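Local coordinates for endo-n-acetyl-beta-d-glucosaminidase (Hypocrea jecorina, PDB 4AC1), which hydrolyses the N,N'-diacetylchitobiosyl core of N-linked glycans as a family 18 endo-beta-N-acetylglucosaminidase and deglycosylates the fungus's own cellulases, at residues P59-Y62 with T63-E67. Sequence-based numbering, arbitrary orientation.
Sequences PHFY and TLWNE. With NAG (2-acetamido-2-deoxy-beta-D-glucopyranose), chain C.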
loop_
_atom_site.group_PDB
_atom_site.type_symbol
_atom_site.label_atom_id
_atom_site.label_comp_id
_atom_site.label_asym_id
_atom_site.label_seq_id
_atom_site.Cartn_x
_atom_site.Cartn_y
_atom_site.Cartn_z
ATOM N N PRO A 59 2.481 -9.775 -21.981
ATOM C CA PRO A 59 2.211 -11.189 -21.672
ATOM C C PRO A 59 2.755 -11.645 -20.310
ATOM O O PRO A 59 2.175 -12.545 -19.695
ATOM C CB PRO A 59 2.904 -11.927 -22.821
ATOM C CG PRO A 59 2.773 -10.977 -23.965
ATOM C CD PRO A 59 2.901 -9.596 -23.387
ATOM N N HIS A 60 3.830 -11.011 -19.842
ATOM C CA HIS A 60 4.385 -11.271 -18.507
ATOM C C HIS A 60 3.318 -11.276 -17.404
ATOM O O HIS A 60 3.422 -12.039 -16.431
ATOM C CB HIS A 60 5.489 -10.252 -18.176
ATOM C CG HIS A 60 6.420 -10.684 -17.081
ATOM N ND1 HIS A 60 7.304 -11.733 -17.223
ATOM C CD2 HIS A 60 6.634 -10.181 -15.842
ATOM C CE1 HIS A 60 8.004 -11.872 -16.110
ATOM N NE2 HIS A 60 7.619 -10.941 -15.257
ATOM N N PHE A 61 2.276 -10.465 -17.586
ATOM C CA PHE A 61 1.245 -10.299 -16.565
ATOM C C PHE A 61 -0.118 -10.920 -16.873
ATOM O O PHE A 61 -1.094 -10.633 -16.179
ATOM C CB PHE A 61 1.100 -8.813 -16.218
ATOM C CG PHE A 61 2.351 -8.208 -15.656
ATOM C CD1 PHE A 61 2.914 -8.697 -14.475
ATOM C CD2 PHE A 61 2.986 -7.159 -16.316
ATOM C CE1 PHE A 61 4.084 -8.142 -13.965
ATOM C CE2 PHE A 61 4.155 -6.606 -15.813
ATOM C CZ PHE A 61 4.698 -7.086 -14.629
ATOM N N TYR A 62 -0.197 -11.805 -17.870
ATOM C CA TYR A 62 -1.472 -12.459 -18.174
ATOM C C TYR A 62 -2.045 -13.223 -16.979
ATOM O O TYR A 62 -3.243 -13.149 -16.710
ATOM C CB TYR A 62 -1.353 -13.418 -19.364
ATOM C CG TYR A 62 -1.218 -12.758 -20.723
ATOM C CD1 TYR A 62 -1.609 -11.431 -20.933
ATOM C CD2 TYR A 62 -0.706 -13.475 -21.810
ATOM C CE1 TYR A 62 -1.485 -10.831 -22.186
ATOM C CE2 TYR A 62 -0.590 -12.887 -23.074
ATOM C CZ TYR A 62 -0.978 -11.565 -23.247
ATOM O OH TYR A 62 -0.858 -10.973 -24.489
ATOM N N THR A 63 -1.188 -13.977 -16.289
ATOM C CA THR A 63 -1.626 -14.788 -15.152
ATOM C C THR A 63 -2.108 -13.853 -14.043
ATOM O O THR A 63 -3.178 -14.030 -13.494
ATOM C CB THR A 63 -0.500 -15.726 -14.624
ATOM O OG1 THR A 63 0.016 -16.541 -15.694
ATOM C CG2 THR A 63 -1.016 -16.624 -13.497
ATOM N N LEU A 64 -1.296 -12.837 -13.743
ATOM C CA LEU A 64 -1.628 -11.871 -12.697
ATOM C C LEU A 64 -3.025 -11.262 -12.900
ATOM O O LEU A 64 -3.875 -11.334 -12.013
ATOM C CB LEU A 64 -0.546 -10.790 -12.637
ATOM C CG LEU A 64 -0.545 -9.814 -11.458
ATOM C CD1 LEU A 64 0.829 -9.182 -11.302
ATOM C CD2 LEU A 64 -1.611 -8.750 -11.636
ATOM N N TRP A 65 -3.274 -10.678 -14.076
ATOM C CA TRP A 65 -4.538 -9.961 -14.281
ATOM C C TRP A 65 -5.724 -10.911 -14.324
ATOM O O TRP A 65 -6.792 -10.577 -13.840
ATOM C CB TRP A 65 -4.501 -9.023 -15.494
ATOM C CG TRP A 65 -3.512 -7.892 -15.324
ATOM C CD1 TRP A 65 -2.413 -7.629 -16.112
ATOM C CD2 TRP A 65 -3.494 -6.899 -14.276
ATOM N NE1 TRP A 65 -1.738 -6.528 -15.634
ATOM C CE2 TRP A 65 -2.375 -6.066 -14.509
ATOM C CE3 TRP A 65 -4.322 -6.627 -13.177
ATOM C CZ2 TRP A 65 -2.059 -4.987 -13.677
ATOM C CZ3 TRP A 65 -3.995 -5.548 -12.345
ATOM C CH2 TRP A 65 -2.880 -4.749 -12.606
ATOM N N ASN A 66 -5.524 -12.103 -14.892
ATOM C CA ASN A 66 -6.568 -13.120 -14.841
ATOM C C ASN A 66 -6.941 -13.515 -13.409
ATOM O O ASN A 66 -8.122 -13.651 -13.080
ATOM C CB ASN A 66 -6.179 -14.340 -15.661
ATOM C CG ASN A 66 -6.563 -14.184 -17.103
ATOM O OD1 ASN A 66 -7.721 -14.353 -17.454
ATOM N ND2 ASN A 66 -5.604 -13.836 -17.937
ATOM N N GLU A 67 -5.934 -13.655 -12.552
ATOM C CA GLU A 67 -6.191 -13.983 -11.146
ATOM C C GLU A 67 -6.917 -12.862 -10.393
ATOM O O GLU A 67 -7.714 -13.122 -9.488
ATOM C CB GLU A 67 -4.898 -14.378 -10.414
ATOM C CG GLU A 67 -4.332 -15.715 -10.893
ATOM C CD GLU A 67 -3.237 -16.259 -10.005
ATOM O OE1 GLU A 67 -2.531 -15.465 -9.351
ATOM O OE2 GLU A 67 -3.091 -17.506 -9.968
HETATM C C1 NAG C . -5.868 -13.675 -19.346
HETATM C C2 NAG C . -5.918 -12.226 -19.839
HETATM C C3 NAG C . -6.187 -12.188 -21.341
HETATM C C4 NAG C . -5.117 -13.011 -22.052
HETATM C C5 NAG C . -5.079 -14.422 -21.462
HETATM C C6 NAG C . -3.934 -15.236 -22.045
HETATM C C7 NAG C . -6.559 -10.316 -18.492
HETATM C C8 NAG C . -7.653 -9.622 -17.747
HETATM N N2 NAG C . -6.897 -11.459 -19.096
HETATM O O3 NAG C . -6.175 -10.850 -21.786
HETATM O O4 NAG C . -5.380 -13.090 -23.440
HETATM O O5 NAG C . -4.877 -14.378 -20.054
HETATM O O6 NAG C . -4.188 -16.601 -21.792
HETATM O O7 NAG C . -5.423 -9.844 -18.522
HETATM O O HOH W 1 1.641 -13.035 -14.501
#
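Phe61 meets Leu64 and Trp65 on the buried side of this helix start. Phe61 CD1 lies 3.8 Å from Leu64 CD1, the side chains side by side, while the CD1-NE1 side of the Trp65 pyrrole ring lies against Phe61 CB, Trp65 CD1 3.7 Å from it. Leu64 CD2 sits over the centre of one Trp65 ring face, 3.7 Å above its plane, and Trp65 NE1 donates to the carbonyl of Pro56. Replacing Trp65 with an alanine would probably leave that carbonyl without its donor and open a gap beside Leu64 and Phe61 CB. Phe61 is the N-cap residue of helix 62-73, and Trp65 N donates to Phe61 O at 3.0 Å, nearly straight (172°). In this GH18 (beta/alpha)8 barrel the helix packs its inner side on strand 35-42, where Leu64 and Trp65 touch Val38. A water accepts from Leu64 N and donates to His60 O, bridging the first turn.

The outer side is only partly buried: Tyr62 and Asn66 remain partly exposed, and the nearest sugar carbon, C6, is 3.7 Å from Tyr62 CD2. Asn66, N-glycosylated through ND2, has that nitrogen 2.7 Å from Tyr62 O, a hydrogen bond from above the carbonyl plane; Asn66 N reaches Tyr62 O from the opposite face at 3.1 Å. Two donors thus grip that oxygen; the ND2 bond, straight (166°) and near the amide plane, probably limits how amide and first sugar turn. Tyr62, CG anti to its carbonyl carbon (chi1 -73°), offers one ring face to sugar C4, 4.0 Å above the plane, and the other to Pro59 CA.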